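Local coordinates for purine nucleoside phosphorylase (Schistosoma mansoni, PDB 5TBS), which probably catalyses the reversible phosphorolysis of purine nucleosides such as inosine and guanosine to the free base and ribose 1-phosphate, at residues A[117-122]-A[239-244]; A[201-206]-A[219-224]. All coordinates share one frame; numbering follows the deposited sequence.

Contact 1: A[117-122]-A[239-244]; sequences NLAGGI and AVSLIA. With ADE (adenine), chain B.
Segments 117-122 and 239-244 run as neighbouring parallel strands, strongly twisted at 54° between their directions, with Asn117 opposite Ser241, Leu118 opposite Leu242 and Ala119 opposite Ile243. Four backbone hydrogen bonds form a ladder: Asn117 N gives to Val240 O, Asn117 O receives Leu242 N at 2.8 Å, Ala119 N reaches Leu242 O, and Ala119 O takes Ala244 N. The bonds from the N-H groups of Leu242 and Ala244 are almost straight, whereas those from Asn117 and Ala119 are bent, with angles near 145° at the hydrogen.

A side-chain bond reinforces the start of the pairing. Ser241 OG donates to Asn117 OD1 over a short 2.5 Å, in the amide plane and on a lone pair of the oxygen. Asn117 reaches it by placing CG between its own N and carbonyl carbon (chi1 60°), which folds the amide back toward the partner strand; ND2 is hydrogen-bonded to a partner outside the two segments, so both ends of this buried amide are held and its rotation is fixed. Ala119 CB packs on the same face, 3.8 Å from Ser241 OG. On the reverse face Leu118 and Leu242 lie alongside each other and point the same way, touching through CD1 of Leu118 and CD2 of Leu242 at 3.9 Å, with helix 259-283 packed against both. Farther along, the CG2 branch of Ile243 comes to 3.9 Å from Gly121 N.

Adenine rests at the C-terminal end of the pair, where Gly120 CA lies 3.5 Å from its N6 and Ala244 CB 3.7 Å from its N1. Base binding at the ends of adjacent parallel strands in a twisted central sheet is consistent with the alpha/beta fold of the purine nucleoside phosphorylase family.

Contact 2: A[201-206]-A[219-224]; sequences TYESPD and VGMSTV. With ADE (adenine), chain B; DMS (dimethyl sulfoxide), chain E.
The purine pocket brings segments 201-206 and 219-224 together, and adenine lies among their side chains. Glu203 was modelled in two conformers; in the one described it meets Val219 from the opposite direction, its carboxylate over the two methyls of the valine, with Glu203 OE1 3.3 Å from Val219 CG1 and Glu203 OE2 3.4 Å from Val219 CG2. A bend at chi2 (76°) curls the glutamate chain so that in this conformer its acid end also faces the base, where Glu203 OE1 comes to 2.8 Å from N7 of adenine. Glu203 OE2 accepts a hydrogen bond from Asn197 ND2, a second-shell amide that probably helps to orient the carboxylate.

Both segments belong to a beta-alpha-beta unit: the first leads from strand 189-196 into helix 205-213, at whose N-cap Ser204 stands, and the second leaves strand 218-220. Beyond that strand Met221 stretches out, extended past CG (chi2 177°), and its terminal methyl becomes the meeting point. Met221 CE lies 3.5 Å from the backbone O of Thr201 and 4.1 Å from Tyr202 CD1, approaching the tyrosine ring obliquely, and it also touches adenine C8 at 3.7 Å. The tyrosine presents its edge to the base, with adenine N7 in the ring plane and Tyr202 CD1 3.6 Å from adenine C5.

At the far end of the same ring, Tyr202 OH donates to the oxygen of a dimethyl sulfoxide molecule at 2.6 Å, an oxygen that His259 holds as well. This solvent molecule probably comes from the crystallisation liquor. A neighbouring subunit adds to the surroundings: Phe161 of the second subunit packs on both Tyr202 and Met221, and Asn147 of the second subunit is hydrogen-bonded to Thr201 OG1.

Contacts 1 and 2 border one adenine site, their centres about 10 Å apart, and in the sequence contact 2 is nested within the loop that contact 1 closes. Strands 112-121 and 218-220 are antiparallel neighbours in the sheet, and Gly120 N probably bonds Val219 O at 2.8 Å. A hydrogen bond of 2.8 Å from Asn117 ND2 to Thr223 OG1 ties the parallel strand pair to the turn ahead of helix 224-232. Contact 1 lends the base mainly backbone and small side chains, whereas contact 2 supplies larger side chains, polar and sulfur-bearing; Asn245 adds a hydrogen bond from just beyond 239-244.

Contact 1: A[117-122]-A[239-244]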
loop_
_atom_site.group_PDB
_atom_site.type_symbol
_atom_site.label_atom_id
_atom_site.label_comp_id
_atom_site.label_asym_id
_atom_site.label_seq_id
_atom_site.Cartn_x
_atom_site.Cartn_y
_atom_site.Cartn_z
ATOM N N ASN A 117 -7.020 20.716 7.377
ATOM C CA ASN A 117 -7.817 19.554 6.972
ATOM C C ASN A 117 -8.798 19.208 8.094
ATOM O O ASN A 117 -8.685 19.709 9.219
ATOM C CB ASN A 117 -6.932 18.307 6.634
ATOM C CG ASN A 117 -6.071 17.823 7.833
ATOM O OD1 ASN A 117 -6.589 17.428 8.858
ATOM N ND2 ASN A 117 -4.751 17.848 7.684
ATOM N N LEU A 118 -9.765 18.338 7.759
ATOM C CA LEU A 118 -10.634 17.645 8.708
ATOM C C LEU A 118 -10.092 16.230 8.944
ATOM O O LEU A 118 -9.644 15.587 8.001
ATOM C CB LEU A 118 -12.057 17.536 8.150
ATOM C CG LEU A 118 -13.071 18.694 8.171
ATOM C CD1 LEU A 118 -13.376 19.141 9.582
ATOM C CD2 LEU A 118 -12.650 19.826 7.333
ATOM N N ALA A 119 -10.182 15.731 10.188
ATOM C CA ALA A 119 -9.556 14.453 10.543
ATOM C C ALA A 119 -10.301 13.795 11.703
ATOM O O ALA A 119 -11.088 14.440 12.419
ATOM C CB ALA A 119 -8.059 14.651 10.889
ATOM N N GLY A 120 -10.084 12.490 11.875
ATOM C CA GLY A 120 -10.655 11.782 13.021
ATOM C C GLY A 120 -9.691 11.782 14.204
ATOM O O GLY A 120 -8.487 11.683 14.028
ATOM N N GLY A 121 -10.230 11.914 15.417
ATOM C CA GLY A 121 -9.410 11.849 16.620
ATOM C C GLY A 121 -9.203 10.422 17.116
ATOM O O GLY A 121 -10.156 9.640 17.211
ATOM N N ILE A 122 -7.949 10.086 17.435
ATOM C CA ILE A 122 -7.595 8.781 18.018
ATOM C C ILE A 122 -7.209 8.921 19.490
ATOM O O ILE A 122 -7.709 8.194 20.352
ATOM C CB ILE A 122 -6.456 8.119 17.212
ATOM C CG1 ILE A 122 -6.840 8.022 15.733
ATOM C CG2 ILE A 122 -6.067 6.746 17.818
ATOM C CD1 ILE A 122 -7.943 6.909 15.467
ATOM N N ALA A 239 0.743 22.599 9.332
ATOM C CA ALA A 239 -0.468 21.838 9.020
ATOM C C ALA A 239 -1.322 21.683 10.279
ATOM O O ALA A 239 -0.805 21.300 11.326
ATOM C CB ALA A 239 -0.100 20.440 8.426
ATOM N N VAL A 240 -2.612 22.018 10.194
ATOM C CA VAL A 240 -3.519 21.953 11.341
ATOM C C VAL A 240 -4.695 21.067 10.943
ATOM O O VAL A 240 -5.255 21.247 9.852
ATOM C CB VAL A 240 -4.014 23.355 11.762
ATOM C CG1 VAL A 240 -4.982 23.269 12.979
ATOM C CG2 VAL A 240 -2.849 24.283 12.024
ATOM N N SER A 241 -5.058 20.113 11.817
ATOM C CA SER A 241 -6.264 19.299 11.657
ATOM C C SER A 241 -7.392 19.794 12.568
ATOM O O SER A 241 -7.171 20.071 13.754
ATOM C CB SER A 241 -5.975 17.824 11.985
ATOM O OG SER A 241 -5.226 17.150 10.981
ATOM N N LEU A 242 -8.609 19.884 12.025
ATOM C CA LEU A 242 -9.808 20.126 12.827
ATOM C C LEU A 242 -10.448 18.763 13.093
ATOM O O LEU A 242 -10.756 18.036 12.142
ATOM C CB LEU A 242 -10.782 21.052 12.087
ATOM C CG LEU A 242 -12.174 21.266 12.705
ATOM C CD1 LEU A 242 -12.028 21.771 14.129
ATOM C CD2 LEU A 242 -13.019 22.276 11.860
ATOM N N ILE A 243 -10.634 18.419 14.373
ATOM C CA ILE A 243 -11.136 17.104 14.783
ATOM C C ILE A 243 -12.659 17.056 14.659
ATOM O O ILE A 243 -13.373 17.791 15.353
ATOM C CB ILE A 243 -10.706 16.790 16.227
ATOM C CG1 ILE A 243 -9.166 16.839 16.373
ATOM C CG2 ILE A 243 -11.345 15.464 16.679
ATOM C CD1 ILE A 243 -8.401 15.930 15.349
ATOM N N ALA A 244 -13.165 16.158 13.809
ATOM C CA ALA A 244 -14.620 16.008 13.623
ATOM C C ALA A 244 -15.297 15.149 14.705
ATOM O O ALA A 244 -16.474 15.363 15.033
ATOM C CB ALA A 244 -14.916 15.386 12.244
HETATM N N9 ADE B . -10.848 11.556 7.610
HETATM C C8 ADE B . -10.564 10.290 8.018
HETATM N N7 ADE B . -11.240 9.921 9.086
HETATM C C5 ADE B . -12.033 11.014 9.386
HETATM C C6 ADE B . -12.996 11.257 10.417
HETATM N N6 ADE B . -13.339 10.349 11.350
HETATM N N1 ADE B . -13.605 12.465 10.427
HETATM C C2 ADE B . -13.273 13.374 9.485
HETATM N N3 ADE B . -12.380 13.270 8.485
HETATM C C4 ADE B . -11.797 12.043 8.488
#

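Contact 2: A[201-206]-A[219-224]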
loop_
_atom_site.group_PDB
_atom_site.type_symbol
_atom_site.label_atom_id
_atom_site.label_comp_id
_atom_site.label_asym_id
_atom_site.label_seq_id
_atom_site.Cartn_x
_atom_site.Cartn_y
_atom_site.Cartn_z
ATOM N N THR A 201 -12.999 5.336 2.441
ATOM C CA THR A 201 -13.824 4.888 3.561
ATOM C C THR A 201 -13.249 5.440 4.864
ATOM O O THR A 201 -12.033 5.485 5.039
ATOM C CB THR A 201 -13.868 3.356 3.657
ATOM O OG1 THR A 201 -12.528 2.842 3.646
ATOM C CG2 THR A 201 -14.621 2.745 2.494
ATOM N N TYR A 202 -14.125 5.842 5.791
ATOM C CA TYR A 202 -13.644 6.202 7.119
ATOM C C TYR A 202 -12.967 4.978 7.752
ATOM O O TYR A 202 -13.266 3.835 7.401
ATOM C CB TYR A 202 -14.823 6.656 8.021
ATOM C CG TYR A 202 -15.395 8.015 7.585
ATOM C CD1 TYR A 202 -14.654 9.174 7.715
ATOM C CD2 TYR A 202 -16.677 8.115 7.065
ATOM C CE1 TYR A 202 -15.151 10.401 7.294
ATOM C CE2 TYR A 202 -17.184 9.342 6.634
ATOM C CZ TYR A 202 -16.407 10.474 6.754
ATOM O OH TYR A 202 -16.916 11.694 6.333
ATOM N N GLU A 203 -12.084 5.214 8.730
ATOM C CA GLU A 203 -11.431 4.087 9.394
ATOM C C GLU A 203 -12.451 3.214 10.127
ATOM O O GLU A 203 -13.379 3.697 10.780
ATOM C CB GLU A 203 -10.356 4.589 10.359
ATOM C CG GLU A 203 -9.321 5.471 9.676
ATOM C CD GLU A 203 -9.841 6.877 9.386
ATOM O OE1 GLU A 203 -10.668 7.368 10.202
ATOM O OE2 GLU A 203 -9.467 7.475 8.340
ATOM N N SER A 204 -12.303 1.893 9.978
ATOM C CA SER A 204 -13.215 0.990 10.682
ATOM C C SER A 204 -12.863 1.022 12.176
ATOM O O SER A 204 -11.760 1.441 12.546
ATOM C CB SER A 204 -13.094 -0.445 10.137
ATOM O OG SER A 204 -11.844 -1.051 10.526
ATOM N N PRO A 205 -13.766 0.561 13.047
ATOM C CA PRO A 205 -13.432 0.511 14.490
ATOM C C PRO A 205 -12.166 -0.263 14.802
ATOM O O PRO A 205 -11.413 0.139 15.705
ATOM C CB PRO A 205 -14.663 -0.178 15.118
ATOM C CG PRO A 205 -15.803 0.248 14.227
ATOM C CD PRO A 205 -15.198 0.314 12.794
ATOM N N ASP A 206 -11.923 -1.399 14.121
ATOM C CA ASP A 206 -10.688 -2.143 14.385
ATOM C C ASP A 206 -9.458 -1.443 13.810
ATOM O O ASP A 206 -8.357 -1.539 14.392
ATOM C CB ASP A 206 -10.829 -3.579 13.872
ATOM C CG ASP A 206 -11.911 -4.344 14.620
ATOM O OD1 ASP A 206 -11.669 -4.741 15.782
ATOM O OD2 ASP A 206 -13.006 -4.552 14.057
ATOM N N VAL A 219 -6.142 10.805 12.461
ATOM C CA VAL A 219 -6.069 10.093 11.175
ATOM C C VAL A 219 -6.858 10.873 10.115
ATOM O O VAL A 219 -7.963 11.353 10.375
ATOM C CB VAL A 219 -6.592 8.638 11.292
ATOM C CG1 VAL A 219 -8.088 8.623 11.795
ATOM C CG2 VAL A 219 -6.443 7.875 9.909
ATOM N N GLY A 220 -6.307 10.985 8.905
ATOM C CA GLY A 220 -7.070 11.617 7.834
ATOM C C GLY A 220 -6.597 11.143 6.464
ATOM O O GLY A 220 -5.695 10.299 6.362
ATOM N N MET A 221 -7.184 11.752 5.401
ATOM C CA MET A 221 -7.066 11.282 4.011
ATOM C C MET A 221 -6.324 12.265 3.101
ATOM O O MET A 221 -6.398 12.129 1.859
ATOM C CB MET A 221 -8.466 11.010 3.423
ATOM C CG MET A 221 -9.291 9.976 4.171
ATOM S SD MET A 221 -10.954 9.794 3.448
ATOM C CE MET A 221 -11.771 8.972 4.818
ATOM N N SER A 222 -5.580 13.217 3.675
ATOM C CA SER A 222 -4.951 14.239 2.848
ATOM C C SER A 222 -3.645 14.702 3.501
ATOM O O SER A 222 -3.098 14.033 4.391
ATOM C CB SER A 222 -5.939 15.397 2.604
ATOM O OG SER A 222 -6.239 16.061 3.819
ATOM N N THR A 223 -3.097 15.811 2.971
ATOM C CA THR A 223 -2.053 16.627 3.597
ATOM C C THR A 223 -0.639 16.028 3.498
ATOM O O THR A 223 0.295 16.720 3.077
ATOM C CB THR A 223 -2.431 16.912 5.057
ATOM O OG1 THR A 223 -3.665 17.626 5.075
ATOM C CG2 THR A 223 -1.372 17.822 5.737
ATOM N N VAL A 224 -0.437 14.766 3.891
ATOM C CA VAL A 224 0.923 14.161 3.794
ATOM C C VAL A 224 1.516 14.231 2.388
ATOM O O VAL A 224 2.705 14.584 2.258
ATOM C CB VAL A 224 0.907 12.737 4.374
ATOM C CG1 VAL A 224 2.162 11.940 4.032
ATOM C CG2 VAL A 224 0.740 12.810 5.925
HETATM N N9 ADE B . -10.848 11.556 7.610
HETATM C C8 ADE B . -10.564 10.290 8.018
HETATM N N7 ADE B . -11.240 9.921 9.086
HETATM C C5 ADE B . -12.033 11.014 9.386
HETATM C C6 ADE B . -12.996 11.257 10.417
HETATM N N6 ADE B . -13.339 10.349 11.350
HETATM N N1 ADE B . -13.605 12.465 10.427
HETATM C C2 ADE B . -13.273 13.374 9.485
HETATM N N3 ADE B . -12.380 13.270 8.485
HETATM C C4 ADE B . -11.797 12.043 8.488
HETATM S S DMS E . -14.283 13.994 4.865
HETATM O O DMS E . -15.343 13.666 5.786
HETATM C C1 DMS E . -13.214 15.161 5.490
HETATM C C2 DMS E . -13.173 12.710 4.712
#